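Local coordinates for polar amino acid ABC uptake transporter substrate binding protein (PDB 3HV1), which probably captures polar amino acids outside the cell and delivers them to an ABC uptake transporter of Streptococcus thermophilus, at residues I44-D49 and E102-N107; Q109-K114 and D120-M125; S162-A167 and D177-D182. All coordinates share one frame; numbering follows the deposited sequence.

Contact 1: I44-D49 and E102-N107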
loop_
_atom_site.group_PDB
_atom_site.type_symbol
_atom_site.label_atom_id
_atom_site.label_comp_id
_atom_site.label_asym_id
_atom_site.label_seq_id
_atom_site.Cartn_x
_atom_site.Cartn_y
_atom_site.Cartn_z
ATOM N N ILE A 44 6.990 -17.278 22.004
ATOM C CA ILE A 44 7.777 -17.360 20.787
ATOM C C ILE A 44 6.902 -17.139 19.564
ATOM O O ILE A 44 5.683 -17.192 19.652
ATOM C CB ILE A 44 8.443 -18.748 20.644
ATOM C CG1 ILE A 44 7.361 -19.835 20.623
ATOM C CG2 ILE A 44 9.427 -18.995 21.796
ATOM C CD1 ILE A 44 7.872 -21.194 20.237
ATOM N N GLY A 45 7.525 -16.886 18.418
ATOM C CA GLY A 45 6.731 -16.696 17.217
ATOM C C GLY A 45 7.405 -15.784 16.219
ATOM O O GLY A 45 8.382 -15.114 16.551
ATOM N N PHE A 46 6.890 -15.760 14.996
ATOM C CA PHE A 46 7.466 -14.905 13.968
ATOM C C PHE A 46 7.429 -13.442 14.399
ATOM O O PHE A 46 8.432 -12.740 14.309
ATOM C CB PHE A 46 6.707 -15.046 12.643
ATOM C CG PHE A 46 7.185 -14.096 11.577
ATOM C CD1 PHE A 46 8.396 -14.317 10.929
ATOM C CD2 PHE A 46 6.436 -12.968 11.236
ATOM C CE1 PHE A 46 8.856 -13.428 9.953
ATOM C CE2 PHE A 46 6.892 -12.065 10.254
ATOM C CZ PHE A 46 8.105 -12.302 9.615
ATOM N N ASP A 47 6.267 -12.986 14.856
ATOM C CA ASP A 47 6.111 -11.599 15.272
ATOM C C ASP A 47 6.995 -11.248 16.463
ATOM O O ASP A 47 7.516 -10.141 16.545
ATOM C CB ASP A 47 4.644 -11.283 15.591
ATOM C CG ASP A 47 3.836 -11.002 14.352
ATOM O OD1 ASP A 47 4.428 -10.525 13.358
ATOM O OD2 ASP A 47 2.605 -11.240 14.368
ATOM N N ILE A 48 7.174 -12.191 17.378
ATOM C CA ILE A 48 8.012 -11.945 18.531
ATOM C C ILE A 48 9.451 -11.772 18.041
ATOM O O ILE A 48 10.132 -10.823 18.428
ATOM C CB ILE A 48 7.867 -13.102 19.563
ATOM C CG1 ILE A 48 6.426 -13.090 20.095
ATOM C CG2 ILE A 48 8.861 -12.940 20.710
ATOM C CD1 ILE A 48 6.135 -14.092 21.205
ATOM N N ASP A 49 9.917 -12.663 17.171
ATOM C CA ASP A 49 11.273 -12.499 16.667
ATOM C C ASP A 49 11.411 -11.207 15.880
ATOM O O ASP A 49 12.402 -10.492 16.032
ATOM C CB ASP A 49 11.693 -13.678 15.780
ATOM C CG ASP A 49 12.128 -14.884 16.596
ATOM O OD1 ASP A 49 12.171 -14.777 17.843
ATOM O OD2 ASP A 49 12.430 -15.925 15.995
ATOM N N GLU A 102 3.363 -0.041 7.829
ATOM C CA GLU A 102 3.195 -0.621 6.506
ATOM C C GLU A 102 3.077 -2.124 6.765
ATOM O O GLU A 102 3.481 -2.602 7.825
ATOM C CB GLU A 102 4.437 -0.343 5.656
ATOM C CG GLU A 102 4.647 1.120 5.342
ATOM C CD GLU A 102 3.426 1.739 4.702
ATOM O OE1 GLU A 102 2.876 1.115 3.767
ATOM O OE2 GLU A 102 3.016 2.847 5.127
ATOM N N PRO A 103 2.504 -2.888 5.818
ATOM C CA PRO A 103 2.381 -4.336 6.039
ATOM C C PRO A 103 3.728 -5.036 5.907
ATOM O O PRO A 103 4.518 -4.679 5.038
ATOM C CB PRO A 103 1.394 -4.765 4.958
ATOM C CG PRO A 103 1.690 -3.788 3.834
ATOM C CD PRO A 103 1.803 -2.479 4.583
ATOM N N TYR A 104 4.006 -6.021 6.763
ATOM C CA TYR A 104 5.287 -6.722 6.677
ATOM C C TYR A 104 5.175 -8.114 6.028
ATOM O O TYR A 104 6.181 -8.728 5.665
ATOM C CB TYR A 104 5.951 -6.813 8.069
ATOM C CG TYR A 104 5.095 -7.428 9.157
ATOM C CD1 TYR A 104 5.111 -8.800 9.389
ATOM C CD2 TYR A 104 4.234 -6.635 9.930
ATOM C CE1 TYR A 104 4.282 -9.383 10.368
ATOM C CE2 TYR A 104 3.408 -7.204 10.903
ATOM C CZ TYR A 104 3.439 -8.578 11.113
ATOM O OH TYR A 104 2.616 -9.145 12.055
HETATM N N MSE A 105 3.953 -8.612 5.877
HETATM C CA MSE A 105 3.754 -9.901 5.229
HETATM C C MSE A 105 2.299 -10.138 4.857
HETATM O O MSE A 105 1.386 -9.579 5.469
HETATM C CB MSE A 105 4.285 -11.054 6.103
HETATM C CG MSE A 105 3.236 -11.835 6.917
HETATM SE SE MSE A 105 3.830 -13.545 7.599
HETATM C CE MSE A 105 3.394 -14.657 6.079
ATOM N N VAL A 106 2.092 -10.955 3.830
ATOM C CA VAL A 106 0.747 -11.257 3.386
ATOM C C VAL A 106 0.363 -12.683 3.696
ATOM O O VAL A 106 1.120 -13.614 3.443
ATOM C CB VAL A 106 0.574 -11.035 1.866
ATOM C CG1 VAL A 106 -0.816 -11.490 1.432
ATOM C CG2 VAL A 106 0.770 -9.576 1.532
ATOM N N ASN A 107 -0.819 -12.841 4.272
ATOM C CA ASN A 107 -1.319 -14.164 4.563
ATOM C C ASN A 107 -2.498 -14.377 3.635
ATOM O O ASN A 107 -3.296 -13.469 3.410
ATOM C CB ASN A 107 -1.766 -14.294 6.007
ATOM C CG ASN A 107 -2.318 -15.664 6.301
ATOM O OD1 ASN A 107 -1.761 -16.674 5.857
ATOM N ND2 ASN A 107 -3.419 -15.717 7.045
#

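Contact 2: Q109-K114 and D120-M125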
loop_
_atom_site.group_PDB
_atom_site.type_symbol
_atom_site.label_atom_id
_atom_site.label_comp_id
_atom_site.label_asym_id
_atom_site.label_seq_id
_atom_site.Cartn_x
_atom_site.Cartn_y
_atom_site.Cartn_z
ATOM N N GLN A 109 -4.871 -17.890 1.515
ATOM C CA GLN A 109 -5.055 -19.323 1.365
ATOM C C GLN A 109 -4.078 -19.805 0.305
ATOM O O GLN A 109 -3.915 -19.154 -0.734
ATOM C CB GLN A 109 -6.481 -19.638 0.904
ATOM C CG GLN A 109 -7.536 -19.256 1.906
ATOM C CD GLN A 109 -7.269 -19.872 3.259
ATOM O OE1 GLN A 109 -7.095 -21.083 3.377
ATOM N NE2 GLN A 109 -7.235 -19.044 4.290
ATOM N N VAL A 110 -3.409 -20.921 0.581
ATOM C CA VAL A 110 -2.484 -21.506 -0.380
ATOM C C VAL A 110 -2.933 -22.931 -0.643
ATOM O O VAL A 110 -3.521 -23.573 0.231
ATOM C CB VAL A 110 -1.031 -21.547 0.145
ATOM C CG1 VAL A 110 -0.489 -20.120 0.280
ATOM C CG2 VAL A 110 -0.967 -22.290 1.474
ATOM N N LEU A 111 -2.693 -23.403 -1.863
ATOM C CA LEU A 111 -3.032 -24.769 -2.229
ATOM C C LEU A 111 -1.736 -25.547 -2.048
ATOM O O LEU A 111 -0.702 -25.179 -2.607
ATOM C CB LEU A 111 -3.478 -24.854 -3.692
ATOM C CG LEU A 111 -3.577 -26.281 -4.243
ATOM C CD1 LEU A 111 -4.750 -27.011 -3.599
ATOM C CD2 LEU A 111 -3.732 -26.243 -5.752
ATOM N N VAL A 112 -1.786 -26.614 -1.265
ATOM C CA VAL A 112 -0.595 -27.412 -1.021
ATOM C C VAL A 112 -0.728 -28.790 -1.647
ATOM O O VAL A 112 -1.744 -29.465 -1.487
ATOM C CB VAL A 112 -0.349 -27.579 0.491
ATOM C CG1 VAL A 112 0.888 -28.442 0.740
ATOM C CG2 VAL A 112 -0.206 -26.213 1.131
ATOM N N THR A 113 0.295 -29.194 -2.384
ATOM C CA THR A 113 0.273 -30.507 -2.991
ATOM C C THR A 113 1.677 -31.052 -2.884
ATOM O O THR A 113 2.631 -30.293 -2.704
ATOM C CB THR A 113 -0.121 -30.470 -4.484
ATOM O OG1 THR A 113 0.894 -29.784 -5.227
ATOM C CG2 THR A 113 -1.460 -29.777 -4.670
ATOM N N LYS A 114 1.806 -32.371 -2.957
ATOM C CA LYS A 114 3.127 -32.974 -2.900
ATOM C C LYS A 114 3.754 -32.726 -4.266
ATOM O O LYS A 114 3.061 -32.782 -5.281
ATOM C CB LYS A 114 3.032 -34.480 -2.650
ATOM C CG LYS A 114 2.415 -34.869 -1.322
ATOM C CD LYS A 114 2.789 -36.301 -0.939
ATOM C CE LYS A 114 2.272 -37.330 -1.945
ATOM N NZ LYS A 114 2.709 -38.711 -1.567
ATOM N N ASP A 120 1.298 -28.826 -10.190
ATOM C CA ASP A 120 2.036 -27.600 -9.940
ATOM C C ASP A 120 1.316 -26.303 -10.268
ATOM O O ASP A 120 1.956 -25.281 -10.514
ATOM C CB ASP A 120 3.385 -27.630 -10.662
ATOM C CG ASP A 120 3.254 -27.933 -12.139
ATOM O OD1 ASP A 120 2.156 -27.744 -12.698
ATOM O OD2 ASP A 120 4.264 -28.355 -12.737
ATOM N N SER A 121 -0.013 -26.343 -10.259
ATOM C CA SER A 121 -0.818 -25.156 -10.520
ATOM C C SER A 121 -2.180 -25.394 -9.912
ATOM O O SER A 121 -2.579 -26.535 -9.716
ATOM C CB SER A 121 -0.975 -24.914 -12.024
ATOM O OG SER A 121 -1.846 -25.875 -12.592
ATOM N N VAL A 122 -2.883 -24.315 -9.592
ATOM C CA VAL A 122 -4.220 -24.430 -9.032
ATOM C C VAL A 122 -5.137 -25.072 -10.073
ATOM O O VAL A 122 -6.001 -25.877 -9.738
ATOM C CB VAL A 122 -4.787 -23.045 -8.646
ATOM C CG1 VAL A 122 -6.238 -23.172 -8.211
ATOM C CG2 VAL A 122 -3.961 -22.440 -7.524
ATOM N N ALA A 123 -4.947 -24.716 -11.341
ATOM C CA ALA A 123 -5.779 -25.276 -12.401
ATOM C C ALA A 123 -5.584 -26.789 -12.508
ATOM O O ALA A 123 -6.484 -27.511 -12.942
ATOM C CB ALA A 123 -5.456 -24.605 -13.740
ATOM N N GLY A 124 -4.411 -27.261 -12.097
ATOM C CA GLY A 124 -4.107 -28.677 -12.161
ATOM C C GLY A 124 -4.925 -29.527 -11.213
ATOM O O GLY A 124 -4.809 -30.761 -11.206
HETATM N N MSE A 125 -5.758 -28.868 -10.413
HETATM C CA MSE A 125 -6.613 -29.548 -9.449
HETATM C C MSE A 125 -7.925 -30.030 -10.048
HETATM O O MSE A 125 -8.778 -30.590 -9.352
HETATM C CB MSE A 125 -6.891 -28.623 -8.268
HETATM C CG MSE A 125 -5.739 -28.539 -7.281
HETATM SE SE MSE A 125 -5.353 -30.164 -6.376
HETATM C CE MSE A 125 -7.048 -30.317 -5.562
#

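Contact 3: S162-A167 and D177-D182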
loop_
_atom_site.group_PDB
_atom_site.type_symbol
_atom_site.label_atom_id
_atom_site.label_comp_id
_atom_site.label_asym_id
_atom_site.label_seq_id
_atom_site.Cartn_x
_atom_site.Cartn_y
_atom_site.Cartn_z
ATOM N N SER A 162 -10.334 -31.971 10.954
ATOM C CA SER A 162 -10.353 -31.263 12.226
ATOM C C SER A 162 -9.013 -30.602 12.506
ATOM O O SER A 162 -8.957 -29.462 12.974
ATOM C CB SER A 162 -10.697 -32.227 13.362
ATOM O OG SER A 162 -11.991 -32.779 13.183
ATOM N N THR A 163 -7.932 -31.318 12.211
ATOM C CA THR A 163 -6.589 -30.803 12.441
ATOM C C THR A 163 -5.758 -30.807 11.167
ATOM O O THR A 163 -6.007 -31.589 10.251
ATOM C CB THR A 163 -5.849 -31.644 13.499
ATOM O OG1 THR A 163 -5.703 -32.988 13.021
ATOM C CG2 THR A 163 -6.629 -31.668 14.810
ATOM N N PHE A 164 -4.765 -29.925 11.117
ATOM C CA PHE A 164 -3.883 -29.836 9.963
ATOM C C PHE A 164 -3.073 -31.120 9.844
ATOM O O PHE A 164 -2.731 -31.550 8.743
ATOM C CB PHE A 164 -2.922 -28.657 10.118
ATOM C CG PHE A 164 -1.918 -28.547 9.007
ATOM C CD1 PHE A 164 -2.286 -28.043 7.765
ATOM C CD2 PHE A 164 -0.607 -28.972 9.194
ATOM C CE1 PHE A 164 -1.365 -27.966 6.725
ATOM C CE2 PHE A 164 0.323 -28.899 8.158
ATOM C CZ PHE A 164 -0.059 -28.394 6.922
ATOM N N THR A 165 -2.768 -31.724 10.990
ATOM C CA THR A 165 -1.990 -32.955 11.022
ATOM C C THR A 165 -2.685 -34.085 10.262
ATOM O O THR A 165 -2.064 -34.751 9.431
ATOM C CB THR A 165 -1.697 -33.400 12.487
ATOM O OG1 THR A 165 -1.030 -34.668 12.483
ATOM C CG2 THR A 165 -2.977 -33.508 13.291
ATOM N N GLN A 166 -3.970 -34.293 10.537
ATOM C CA GLN A 166 -4.724 -35.342 9.858
ATOM C C GLN A 166 -4.740 -35.047 8.363
ATOM O O GLN A 166 -4.559 -35.940 7.541
ATOM C CB GLN A 166 -6.175 -35.385 10.343
ATOM C CG GLN A 166 -6.367 -35.403 11.841
ATOM C CD GLN A 166 -7.828 -35.246 12.220
ATOM O OE1 GLN A 166 -8.552 -34.443 11.619
ATOM N NE2 GLN A 166 -8.269 -36.004 13.221
ATOM N N ALA A 167 -4.981 -33.786 8.024
ATOM C CA ALA A 167 -5.034 -33.366 6.632
ATOM C C ALA A 167 -3.731 -33.732 5.909
ATOM O O ALA A 167 -3.759 -34.310 4.823
ATOM C CB ALA A 167 -5.281 -31.862 6.554
ATOM N N ASP A 177 -5.540 -35.059 -2.993
ATOM C CA ASP A 177 -4.541 -34.557 -3.930
ATOM C C ASP A 177 -4.033 -33.168 -3.572
ATOM O O ASP A 177 -2.931 -32.786 -3.952
ATOM C CB ASP A 177 -5.121 -34.508 -5.345
ATOM C CG ASP A 177 -5.548 -35.871 -5.844
ATOM O OD1 ASP A 177 -4.688 -36.766 -5.915
ATOM O OD2 ASP A 177 -6.742 -36.043 -6.155
ATOM N N GLY A 178 -4.846 -32.416 -2.848
ATOM C CA GLY A 178 -4.453 -31.074 -2.481
ATOM C C GLY A 178 -5.117 -30.626 -1.205
ATOM O O GLY A 178 -6.183 -31.127 -0.830
ATOM N N LEU A 179 -4.483 -29.657 -0.554
ATOM C CA LEU A 179 -4.961 -29.110 0.701
ATOM C C LEU A 179 -4.995 -27.590 0.611
ATOM O O LEU A 179 -4.032 -26.972 0.156
ATOM C CB LEU A 179 -4.015 -29.544 1.829
ATOM C CG LEU A 179 -4.109 -28.848 3.188
ATOM C CD1 LEU A 179 -5.493 -29.050 3.784
ATOM C CD2 LEU A 179 -3.043 -29.416 4.113
ATOM N N LEU A 180 -6.102 -26.989 1.039
ATOM C CA LEU A 180 -6.246 -25.537 1.034
ATOM C C LEU A 180 -6.103 -25.110 2.498
ATOM O O LEU A 180 -6.829 -25.598 3.359
ATOM C CB LEU A 180 -7.630 -25.146 0.488
ATOM C CG LEU A 180 -7.930 -23.658 0.272
ATOM C CD1 LEU A 180 -7.037 -23.125 -0.833
ATOM C CD2 LEU A 180 -9.404 -23.462 -0.099
ATOM N N ILE A 181 -5.165 -24.213 2.788
ATOM C CA ILE A 181 -4.935 -23.775 4.163
ATOM C C ILE A 181 -4.213 -22.424 4.169
ATOM O O ILE A 181 -3.650 -22.022 3.156
ATOM C CB ILE A 181 -4.072 -24.827 4.910
ATOM C CG1 ILE A 181 -3.955 -24.485 6.392
ATOM C CG2 ILE A 181 -2.692 -24.903 4.279
ATOM C CD1 ILE A 181 -5.223 -24.698 7.165
ATOM N N ASP A 182 -4.233 -21.723 5.302
ATOM C CA ASP A 182 -3.559 -20.429 5.392
ATOM C C ASP A 182 -2.061 -20.580 5.152
ATOM O O ASP A 182 -1.438 -21.511 5.649
ATOM C CB ASP A 182 -3.728 -19.799 6.777
ATOM C CG ASP A 182 -5.156 -19.351 7.068
ATOM O OD1 ASP A 182 -5.321 -18.187 7.482
ATOM O OD2 ASP A 182 -6.092 -20.149 6.905
#

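Contact 1: I44-D49 and E102-N107
Tyr104 meets Phe46 and Asp47 at the start of helix 46-56, in a fold of the periplasmic-binding-protein type, where one polypeptide forms two lobes joined by crossing strands. The contact illustrates how a single aromatic side chain can serve two neighbours at once, with its ring and with its hydroxyl. Along the ring, Phe46 and Tyr104 run past each other in opposite directions, and Phe46 CE2 comes within 3.7 Å of Tyr104 CE1. Tyr104 thus lies at the edge of the phenylalanine ring, close to its plane, without a stack. The tyrosine gets there through the crowded position between backbone N and carbonyl carbon (chi1 54°), which directs the ring from the 102-107 backbone toward the helix.

At the far end of the ring the side chains of Asp47 and Tyr104 cross at about a right angle, the carboxylate turned 78° from the plane of the tyrosine. The hydroxyl Tyr104 OH stands 2.6 Å from Asp47 OD1, a weak hydrogen bond at most, since the one hydroxyl proton has another acceptor within reach. Asp47 OD2 accepts from the backbone N of Gly87, which holds the carboxylate independently of the tyrosine. The place of Asp47 in the first turn would probably suit a negative charge, since backbone N-H groups point out of that end of a helix.

Gly45 is the N-cap of this helix; its carbonyl O accepts from Asp49 N at 3.0 Å. Phe247 and Ile242 of helix 238-247 also pack on the Phe46 ring. Selenomethionine Met105 adds a Met-aromatic contact, its SE 4.9 Å from the centroid of the Phe46 ring and 32° off the ring normal.

Contact 2: Q109-K114 and D120-M125
Gly124 N is gripped by two oxygens of Ser121, a residue whose carbonyl O also lies 4.1 Å from Leu111 CD2 on the strand. The firmer grip comes from the hydroxyl: Gly124 N to Ser121 OG measures 3.0 Å with a bent N-H...O angle of 131°, an ST motif. The second bond, from Gly124 N to Ser121 O, is weak. Together with Met125 N bonded to Val122 O at 3.1 Å, they wind the connection after strand 105-114 into a short turn that includes a 3-10 segment, and this turn presents Val122 and selenomethionine Met125 to the sheet.

No hydrogen bond joins the two segments; the meeting is apolar. Leu111 carries most of it with one branch, CD2, which touches Met125 CG at 3.4 Å, tighter than ordinary van der Waals contact. The two side chains cross obliquely. Leu111 CD2 also lies 3.8 Å from Val122 CA and slightly farther from the CG2 methyl of that residue. Met125 bends at both chi2 (-65°) and chi3 (-61°), curling its selenium round to within 4.3 Å of Thr113 CG2. Thr113 has two kinds of partner: the methyl meets selenium, while OG1 bonds to Ile119 O in the intervening loop. Leu130 of strand 130-133 touches both Leu111 and Met125, and Leu149 packs on Val122 and Met125.

The chemistry implies a division of labour: polar bonds local to 120-125 set the turn's shape, the direct contact between the two segments is apolar, and the bond from Thr113 OG1 to Ile119 O ties the connection to the strand just before the turn.

Contact 3: S162-A167 and D177-D182
Phe164 and Ala167 face Leu179 and Ile181 across a beta-alpha-beta crossover, in which strand 158-161 leads through helix 164-173 to strand 178-182, both strands running parallel to strand 130-133 that lies between them. The crossover shows a familiar pattern, with one side of the helix pressed on the sheet and the other turned outward.

The pressed side is close-fitting and wholly apolar. Phe164 CE1 reaches Leu179 CD2 at 3.4 Å, and the two side chains cross at about a right angle. Phe164 extends its ring away from its own backbone N (chi1 176°), which carries CE1 down to the strand although the side chain does not set out in that direction. Ile181 meets the same ring carbon more loosely, its CG2 lying 4.1 Å from Phe164 CE1. The leucine's other branch serves a second partner: Leu179 CD1 rests 4.0 Å from Ala167 CB, one helical turn further on, a small methyl consistent with the close approach of the two backbones, Ala167 CA to Leu179 CA 7.3 Å. Tyr189 of helix 183-192 stacks on the Phe164 ring.

Outward, Thr165 and Gln166 are solvent-exposed and make no contact with the strand; here the interactions within 162-167 are polar. Thr163 and Gln166 form a capping box at the start of the helix. Its half from Gln166 N to Thr163 OG1 is less certain, because that hydroxyl sits too close to neighbouring atoms. The reverse half is sounder: Thr163 N approaches Gln166 OE1 at 3.2 Å, fairly straight at 161°, from above the amide's carbonyl plane.

How the contacts relate
Contacts 1 and 2 share strand 105-114, and contact 3 uses its neighbour 178-182. Contact 1 involves residues around the N-terminal end of 105-114, near the centre of the chain, and contact 2 its later part, their centres about 24 Å apart. Contacts 2 and 3 are closer, about 12 Å between centres, because the two strands pair antiparallel: Val112 N lies 2.7 Å from Leu179 O, a probable hydrogen bond. Another probable hydrogen bond, Asn107 ND2 to Asp182 OD1 at 3.1 Å, joins contacts 1 and 3, whose centres are about 22 Å apart. This is consistent with strand 105-114 leading from one lobe to the other, contacts 2 and 3 lying together in the second; in this family, substrate binds between the lobes.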